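Cel44C (Paenibacillus polymyxa, PDB 2YIH) hydrolyses the beta-1,4-glucan backbone of xyloglucan and cellulose as an endo-acting enzyme, here as the family 44 catalytic part of a longer protein, with bound xyloglucan. Local coordinates at residues Ser94-Ser99 against Ala177-Tyr182; Tyr286-Ala289 against Ile294-Thr297. The protein carries 8 engineered substitutions. All coordinates share one frame; numbering follows the deposited sequence.

Contact 1: residues Ser94-Ser99 against Ala177-Tyr182; sequences SFHDQS and AGVKGY. With EDO (1,2-ethanediol), chain N.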
ATOM      1  N   SER A  94       9.380   5.656  17.746  1.00  9.42           N
ATOM      2  CA  SER A  94       9.610   6.905  17.033  1.00 10.00           C
ATOM      3  C   SER A  94       8.702   6.997  15.777  1.00  9.34           C
ATOM      4  O   SER A  94       8.123   8.056  15.482  1.00  9.69           O
ATOM      5  CB  SER A  94      11.109   7.060  16.692  1.00 10.63           C
ATOM      6  OG  SER A  94      11.340   8.300  16.012  1.00 12.27           O
ATOM      7  N   PHE A  95       8.551   5.874  15.085  1.00  9.14           N
ATOM      8  CA  PHE A  95       7.677   5.788  13.908  1.00  8.85           C
ATOM      9  C   PHE A  95       6.242   6.122  14.328  1.00  9.00           C
ATOM     10  O   PHE A  95       5.559   6.936  13.696  1.00  9.92           O
ATOM     11  CB  PHE A  95       7.756   4.356  13.316  1.00  8.42           C
ATOM     12  CG  PHE A  95       6.706   4.066  12.255  1.00  8.62           C
ATOM     13  CD1 PHE A  95       6.835   4.589  10.963  1.00  8.84           C
ATOM     14  CD2 PHE A  95       5.568   3.323  12.570  1.00  8.49           C
ATOM     15  CE1 PHE A  95       5.870   4.280   9.968  1.00  8.67           C
ATOM     16  CE2 PHE A  95       4.557   3.090  11.632  1.00  8.63           C
ATOM     17  CZ  PHE A  95       4.711   3.568  10.323  1.00  8.46           C
ATOM     18  N   HIS A  96       5.761   5.485  15.386  1.00  8.82           N
ATOM     19  CA  HIS A  96       4.361   5.666  15.763  1.00  8.88           C
ATOM     20  C   HIS A  96       4.147   7.064  16.356  1.00  8.97           C
ATOM     21  O   HIS A  96       3.129   7.670  16.111  1.00  9.13           O
ATOM     22  CB  HIS A  96       3.906   4.617  16.772  1.00  9.14           C
ATOM     23  CG  HIS A  96       2.441   4.664  17.052  1.00  9.48           C
ATOM     24  ND1 HIS A  96       1.501   4.660  16.041  1.00  9.21           N
ATOM     25  CD2 HIS A  96       1.750   4.761  18.214  1.00  9.29           C
ATOM     26  CE1 HIS A  96       0.289   4.727  16.571  1.00  9.80           C
ATOM     27  NE2 HIS A  96       0.412   4.784  17.891  1.00  9.63           N
ATOM     28  N   ASP A  97       5.131   7.589  17.075  1.00  9.35           N
ATOM     29  CA  ASP A  97       5.009   8.977  17.577  1.00 10.09           C
ATOM     30  C   ASP A  97       4.781   9.932  16.397  1.00 10.28           C
ATOM     31  O   ASP A  97       4.025  10.915  16.521  1.00  9.98           O
ATOM     32  CB  ASP A  97       6.276   9.407  18.336  1.00 10.59           C
ATOM     33  CG  ASP A  97       6.386   8.796  19.733  1.00 11.45           C
ATOM     34  OD1 ASP A  97       5.428   8.171  20.258  1.00 11.37           O
ATOM     35  OD2 ASP A  97       7.478   8.974  20.336  1.00 12.26           O
ATOM     36  N   GLN A  98       5.489   9.695  15.302  1.00 10.77           N
ATOM     37  CA  GLN A  98       5.306  10.491  14.100  1.00 12.02           C
ATOM     38  C   GLN A  98       3.897  10.304  13.510  1.00 12.35           C
ATOM     39  O   GLN A  98       3.260  11.284  13.101  1.00 11.60           O
ATOM     40  CB  GLN A  98       6.413  10.218  13.076  1.00 14.08           C
ATOM     41  CG  GLN A  98       6.347  11.143  11.853  1.00 18.10           C
ATOM     42  CD  GLN A  98       6.801  12.595  12.140  1.00 20.01           C
ATOM     43  OE1 GLN A  98       6.896  13.036  13.294  1.00 24.40           O
ATOM     44  NE2 GLN A  98       7.069  13.337  11.077  1.00 21.94           N
ATOM     45  N   SER A  99       3.388   9.069  13.501  1.00 11.17           N
ATOM     46  CA  SER A  99       2.005   8.854  13.058  1.00 11.61           C
ATOM     47  C   SER A  99       1.018   9.652  13.916  1.00 12.17           C
ATOM     48  O   SER A  99       0.040  10.210  13.390  1.00 11.50           O
ATOM     49  CB  SER A  99       1.614   7.373  13.099  1.00 11.54           C
ATOM     50  OG  SER A  99       2.201   6.689  12.001  1.00 10.77           O
ATOM     51  N   ALA A 177      -4.838   6.609  20.367  1.00 13.52           N
ATOM     52  CA  ALA A 177      -3.387   6.657  20.307  1.00 12.37           C
ATOM     53  C   ALA A 177      -2.766   5.297  19.977  1.00 12.07           C
ATOM     54  O   ALA A 177      -1.563   5.200  19.803  1.00 10.85           O
ATOM     55  CB  ALA A 177      -2.825   7.181  21.620  1.00 12.67           C
ATOM     56  N   GLY A 178      -3.600   4.263  19.878  1.00 11.24           N
ATOM     57  CA  GLY A 178      -3.068   2.901  19.776  1.00 10.68           C
ATOM     58  C   GLY A 178      -2.473   2.614  18.411  1.00 10.06           C
ATOM     59  O   GLY A 178      -2.831   3.250  17.405  1.00 10.49           O
ATOM     60  N   VAL A 179      -1.560   1.642  18.370  1.00  9.78           N
ATOM     61  CA  VAL A 179      -1.073   1.101  17.099  1.00  9.97           C
ATOM     62  C   VAL A 179      -2.185   0.215  16.548  1.00 10.06           C
ATOM     63  O   VAL A 179      -2.609  -0.725  17.206  1.00  9.77           O
ATOM     64  CB  VAL A 179       0.206   0.277  17.325  1.00  9.55           C
ATOM     65  CG1 VAL A 179       0.653  -0.445  16.016  1.00  9.47           C
ATOM     66  CG2 VAL A 179       1.307   1.182  17.840  1.00  9.64           C
ATOM     67  N   LYS A 180      -2.655   0.499  15.340  1.00  9.84           N
ATOM     68  CA  LYS A 180      -3.885  -0.131  14.863  1.00 10.34           C
ATOM     69  C   LYS A 180      -3.706  -1.429  14.098  1.00  9.85           C
ATOM     70  O   LYS A 180      -4.617  -2.262  14.065  1.00 10.30           O
ATOM     71  CB  LYS A 180      -4.679   0.869  14.031  1.00 11.65           C
ATOM     72  CG  LYS A 180      -5.381   1.891  14.954  1.00 14.09           C
ATOM     73  CD  LYS A 180      -6.101   2.966  14.167  1.00 16.58           C
ATOM     74  CE  LYS A 180      -7.190   3.637  15.010  1.00 19.80           C
ATOM     75  NZ  LYS A 180      -6.764   3.900  16.420  1.00 21.60           N
ATOM     76  N   GLY A 181      -2.591  -1.544  13.380  1.00  8.88           N
ATOM     77  CA  GLY A 181      -2.383  -2.701  12.509  1.00  8.20           C
ATOM     78  C   GLY A 181      -1.028  -3.376  12.703  1.00  7.92           C
ATOM     79  O   GLY A 181      -0.010  -2.707  12.886  1.00  7.47           O
ATOM     80  N   TYR A 182      -1.021  -4.710  12.593  1.00  7.41           N
ATOM     81  CA  TYR A 182       0.230  -5.475  12.620  1.00  7.69           C
ATOM     82  C   TYR A 182       0.250  -6.387  11.419  1.00  7.87           C
ATOM     83  O   TYR A 182      -0.778  -7.010  11.108  1.00  8.19           O
ATOM     84  CB  TYR A 182       0.366  -6.343  13.890  1.00  7.69           C
ATOM     85  CG  TYR A 182       0.448  -5.521  15.159  1.00  7.77           C
ATOM     86  CD1 TYR A 182       1.605  -4.851  15.503  1.00  7.89           C
ATOM     87  CD2 TYR A 182      -0.671  -5.371  15.976  1.00  8.38           C
ATOM     88  CE1 TYR A 182       1.643  -4.037  16.635  1.00  8.34           C
ATOM     89  CE2 TYR A 182      -0.629  -4.585  17.129  1.00  8.35           C
ATOM     90  CZ  TYR A 182       0.546  -3.978  17.476  1.00  8.15           C
ATOM     91  OH  TYR A 182       0.608  -3.184  18.599  1.00  8.70           O
TER
HETATM   92  C1  EDO N1531      11.163   6.985  21.052  1.00 30.88           C
HETATM   93  O1  EDO N1531       9.734   6.975  20.928  1.00 25.75           O
HETATM   94  C2  EDO N1531      11.822   8.107  20.250  1.00 31.75           C
HETATM   95  O2  EDO N1531      13.156   7.664  19.943  1.00 34.41           O
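The carbonyl oxygen Ala177 O receives the NE2 hydrogen of His96 over 2.8 Å in a nearly straight bond, with an N-H...O angle of 170°. The oxygen lies almost in the imidazole plane, whereas NE2 is itself tilted from the carbonyl plane of Ala177. With CG anti to the backbone N (chi1 -173°), the histidine reaches out from helix 90-102 and carries its far nitrogen to the loop before strand 181-184. Both ring nitrogens are then occupied, because ND1 hydrogen-bonds to Ser106 OG of strand 105-110. An imidazole tied at two points probably has little scope to turn or flip.

Apolar contact supplements the polar one. Val179 sets its CG2 methyl over the middle of one ring face, 3.6 Å from the centroid of the His96 ring and only 9° off the normal, a CH-pi contact. Tyr170, at the end of helix 159-170, adds an edge-to-face ring contact to the same histidine, and Val179 also touches Val108.

Away from the glycan and calcium sites, a single buried histidine here joins helix 90-102, barrel strand 105-110 and the loop leading into the neighbouring barrel strand 181-184. Such layering of helices around parallel strands is characteristic of the (beta/alpha)8 TIM barrel.

Contact 2: residues Tyr286-Ala289 against Ile294-Thr297; sequences YPEA and IRIT. With BGC (beta-D-glucopyranose), chain B.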
ATOM      1  N   TYR A 286       3.896  -4.670  -7.919  1.00  8.70           N
ATOM      2  CA  TYR A 286       4.767  -3.895  -8.776  1.00  9.65           C
ATOM      3  C   TYR A 286       4.441  -4.312 -10.200  1.00  9.65           C
ATOM      4  O   TYR A 286       4.671  -5.476 -10.583  1.00 10.09           O
ATOM      5  CB  TYR A 286       6.228  -4.188  -8.434  1.00 10.49           C
ATOM      6  CG  TYR A 286       6.563  -3.824  -7.014  1.00 11.24           C
ATOM      7  CD1 TYR A 286       6.662  -2.488  -6.626  1.00 11.54           C
ATOM      8  CD2 TYR A 286       6.693  -4.812  -6.034  1.00 12.11           C
ATOM      9  CE1 TYR A 286       6.990  -2.154  -5.327  1.00 12.75           C
ATOM     10  CE2 TYR A 286       7.014  -4.470  -4.721  1.00 13.26           C
ATOM     11  CZ  TYR A 286       7.147  -3.125  -4.400  1.00 12.73           C
ATOM     12  OH  TYR A 286       7.474  -2.759  -3.131  1.00 14.95           O
ATOM     13  N   PRO A 287       3.845  -3.400 -10.976  1.00  9.74           N
ATOM     14  CA  PRO A 287       3.423  -3.758 -12.341  1.00 10.02           C
ATOM     15  C   PRO A 287       4.545  -4.434 -13.128  1.00 10.79           C
ATOM     16  O   PRO A 287       5.715  -3.999 -13.050  1.00 10.38           O
ATOM     17  CB  PRO A 287       3.040  -2.396 -12.958  1.00  9.86           C
ATOM     18  CG  PRO A 287       2.509  -1.596 -11.766  1.00  9.51           C
ATOM     19  CD  PRO A 287       3.384  -2.053 -10.568  1.00  9.43           C
ATOM     20  N   GLU A 288       4.206  -5.528 -13.818  1.00 10.75           N
ATOM     21  CA  GLU A 288       5.098  -6.140 -14.796  1.00 11.12           C
ATOM     22  C   GLU A 288       4.891  -5.544 -16.184  1.00 11.43           C
ATOM     23  O   GLU A 288       5.575  -5.946 -17.132  1.00 12.61           O
ATOM     24  CB  GLU A 288       4.888  -7.659 -14.847  1.00 11.02           C
ATOM     25  CG  GLU A 288       5.285  -8.372 -13.546  1.00 11.85           C
ATOM     26  CD  GLU A 288       6.773  -8.726 -13.473  1.00 12.82           C
ATOM     27  OE1 GLU A 288       7.568  -8.222 -14.294  1.00 13.49           O
ATOM     28  OE2 GLU A 288       7.148  -9.533 -12.600  1.00 13.86           O
ATOM     29  N   ALA A 289       3.904  -4.667 -16.313  1.00 10.38           N
ATOM     30  CA  ALA A 289       3.640  -3.937 -17.563  1.00 10.98           C
ATOM     31  C   ALA A 289       4.896  -3.386 -18.220  1.00 11.52           C
ATOM     32  O   ALA A 289       5.752  -2.741 -17.560  1.00 10.97           O
ATOM     33  CB  ALA A 289       2.612  -2.838 -17.329  1.00 10.40           C
ATOM     34  N   ILE A 294      10.738  -2.012 -21.901  1.00 13.09           N
ATOM     35  CA  ILE A 294      11.176  -1.674 -20.549  1.00 12.97           C
ATOM     36  C   ILE A 294      10.040  -1.884 -19.552  1.00 11.67           C
ATOM     37  O   ILE A 294       8.900  -1.471 -19.808  1.00 11.55           O
ATOM     38  CB  ILE A 294      11.669  -0.199 -20.491  1.00 13.49           C
ATOM     39  CG1 ILE A 294      12.943  -0.038 -21.351  1.00 14.13           C
ATOM     40  CG2 ILE A 294      11.930   0.246 -19.044  1.00 12.85           C
ATOM     41  CD1 ILE A 294      13.468   1.365 -21.364  1.00 15.81           C
ATOM     42  N   ARG A 295      10.341  -2.512 -18.415  1.00 11.30           N
ATOM     43  CA  ARG A 295       9.310  -2.671 -17.371  1.00 10.60           C
ATOM     44  C   ARG A 295       9.075  -1.325 -16.689  1.00 10.38           C
ATOM     45  O   ARG A 295      10.038  -0.681 -16.304  1.00 11.09           O
ATOM     46  CB  ARG A 295       9.772  -3.714 -16.333  1.00 10.55           C
ATOM     47  CG  ARG A 295       8.711  -4.064 -15.299  1.00 10.82           C
ATOM     48  CD  ARG A 295       9.302  -4.919 -14.175  1.00 11.05           C
ATOM     49  NE  ARG A 295       8.313  -5.194 -13.149  1.00 11.27           N
ATOM     50  CZ  ARG A 295       8.491  -6.040 -12.143  1.00 11.55           C
ATOM     51  NH1 ARG A 295       9.614  -6.751 -12.058  1.00 11.84           N
ATOM     52  NH2 ARG A 295       7.507  -6.253 -11.278  1.00 11.56           N
ATOM     53  N   ILE A 296       7.819  -0.891 -16.520  1.00  9.19           N
ATOM     54  CA  ILE A 296       7.602   0.485 -16.045  1.00  9.18           C
ATOM     55  C   ILE A 296       8.209   0.803 -14.688  1.00  9.36           C
ATOM     56  O   ILE A 296       8.458   1.978 -14.361  1.00  9.50           O
ATOM     57  CB  ILE A 296       6.120   0.904 -16.084  1.00  9.03           C
ATOM     58  CG1 ILE A 296       5.285   0.083 -15.099  1.00  9.22           C
ATOM     59  CG2 ILE A 296       5.581   0.762 -17.514  1.00  9.45           C
ATOM     60  CD1 ILE A 296       3.845   0.625 -14.961  1.00  9.39           C
ATOM     61  N   THR A 297       8.410  -0.221 -13.865  1.00  9.30           N
ATOM     62  CA  THR A 297       8.933   0.007 -12.529  1.00 10.86           C
ATOM     63  C   THR A 297      10.463   0.100 -12.516  1.00 11.55           C
ATOM     64  O   THR A 297      11.041   0.448 -11.486  1.00 12.47           O
ATOM     65  CB  THR A 297       8.524  -1.126 -11.579  1.00 11.22           C
ATOM     66  OG1 THR A 297       8.812  -2.375 -12.225  1.00 11.75           O
ATOM     67  CG2 THR A 297       7.046  -1.056 -11.304  1.00 10.63           C
TER
HETATM   68  C2  BGC B   4       9.776 -10.176 -10.220  1.00 24.49           C
HETATM   69  C3  BGC B   4      10.796  -9.417  -9.377  1.00 24.81           C
HETATM   70  C4  BGC B   4      11.049 -10.141  -8.033  1.00 23.48           C
HETATM   71  C5  BGC B   4      11.424 -11.581  -8.391  1.00 23.18           C
HETATM   72  C6  BGC B   4      11.757 -12.472  -7.199  1.00 23.96           C
HETATM   73  C1  BGC B   4      10.172 -11.625 -10.407  1.00 23.66           C
HETATM   74  O2  BGC B   4       9.626  -9.604 -11.529  1.00 26.09           O
HETATM   75  O3  BGC B   4      10.238  -8.137  -9.104  1.00 25.97           O
HETATM   76  O4  BGC B   4      12.040  -9.443  -7.233  1.00 23.34           O
HETATM   77  O5  BGC B   4      10.362 -12.226  -9.117  1.00 22.80           O
HETATM   78  O6  BGC B   4      12.230 -13.725  -7.696  1.00 26.30           O
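Hydrogen bonds from Arg295 to two successive carbonyls of the 286-289 loop illustrate how a sugar-binding side chain is held in place. Its NE points at Pro287 O over 2.9 Å with an N-H...O angle of 170°, and NH2 reaches Tyr286 O at 3.0 Å. Both oxygens lie at the edge of the guanidinium, close to its plane, although NH2 stands above the carbonyl plane of Tyr286. In the backbone, Ile296 N donates to Ala289 O over 3.0 Å.

Charge pairing uses a face instead. A bend at chi2 (-86°) brings the Glu288 carboxylate back over the guanidinium, the planes 14° apart, with OE1 3.1 Å above the plane of the Arg295 group; no N-H points at this oxygen.

Segment 286-289, which follows barrel strand 280-285, leads into strand 290-291, and 294-297 opens with its antiparallel partner 294-295; this hairpin region helps line the glycan cleft of the TIM-barrel enzyme. Glucose O2 donates to Glu288 OE2 over 2.7 Å, which also receives Trp326 NE1, while Arg295 NH1 makes weak bonds to O2 and O3. A methionine in place of Arg295 would probably leave Glu288 without its charge partner, the two carbonyls without these donors and the glucose without the NH1 contacts.

Apolar contacts add to this: Ile296 CD1 meets Pro287 CB at 3.7 Å, and Thr297 CG2 packs against Pro287 CD.

In the fold
Contacts 1 and 2 sit at different ends of barrel strands: contact 1 where strand 181-184 begins, contact 2 just past the C-terminal end of strand 280-285. Their centres are 32 Å apart, on opposite sides of the chain's centre, and their nearest atoms come no closer than about 15 Å. They follow one another in series: 94-99 with 177-182 ties an early outer helix to the entry of its strand, whereas 286-289 with 294-297 closes locally. Both strands belong to the same closed parallel sheet. Only contact 2 bears glycan-pocket residues; besides the glucose held by Glu288 and Arg295, another lies about 3 Å from the side chain of Tyr286. The side chain of Glu288 is about 10 Å from a bound alpha-D-xylopyranose.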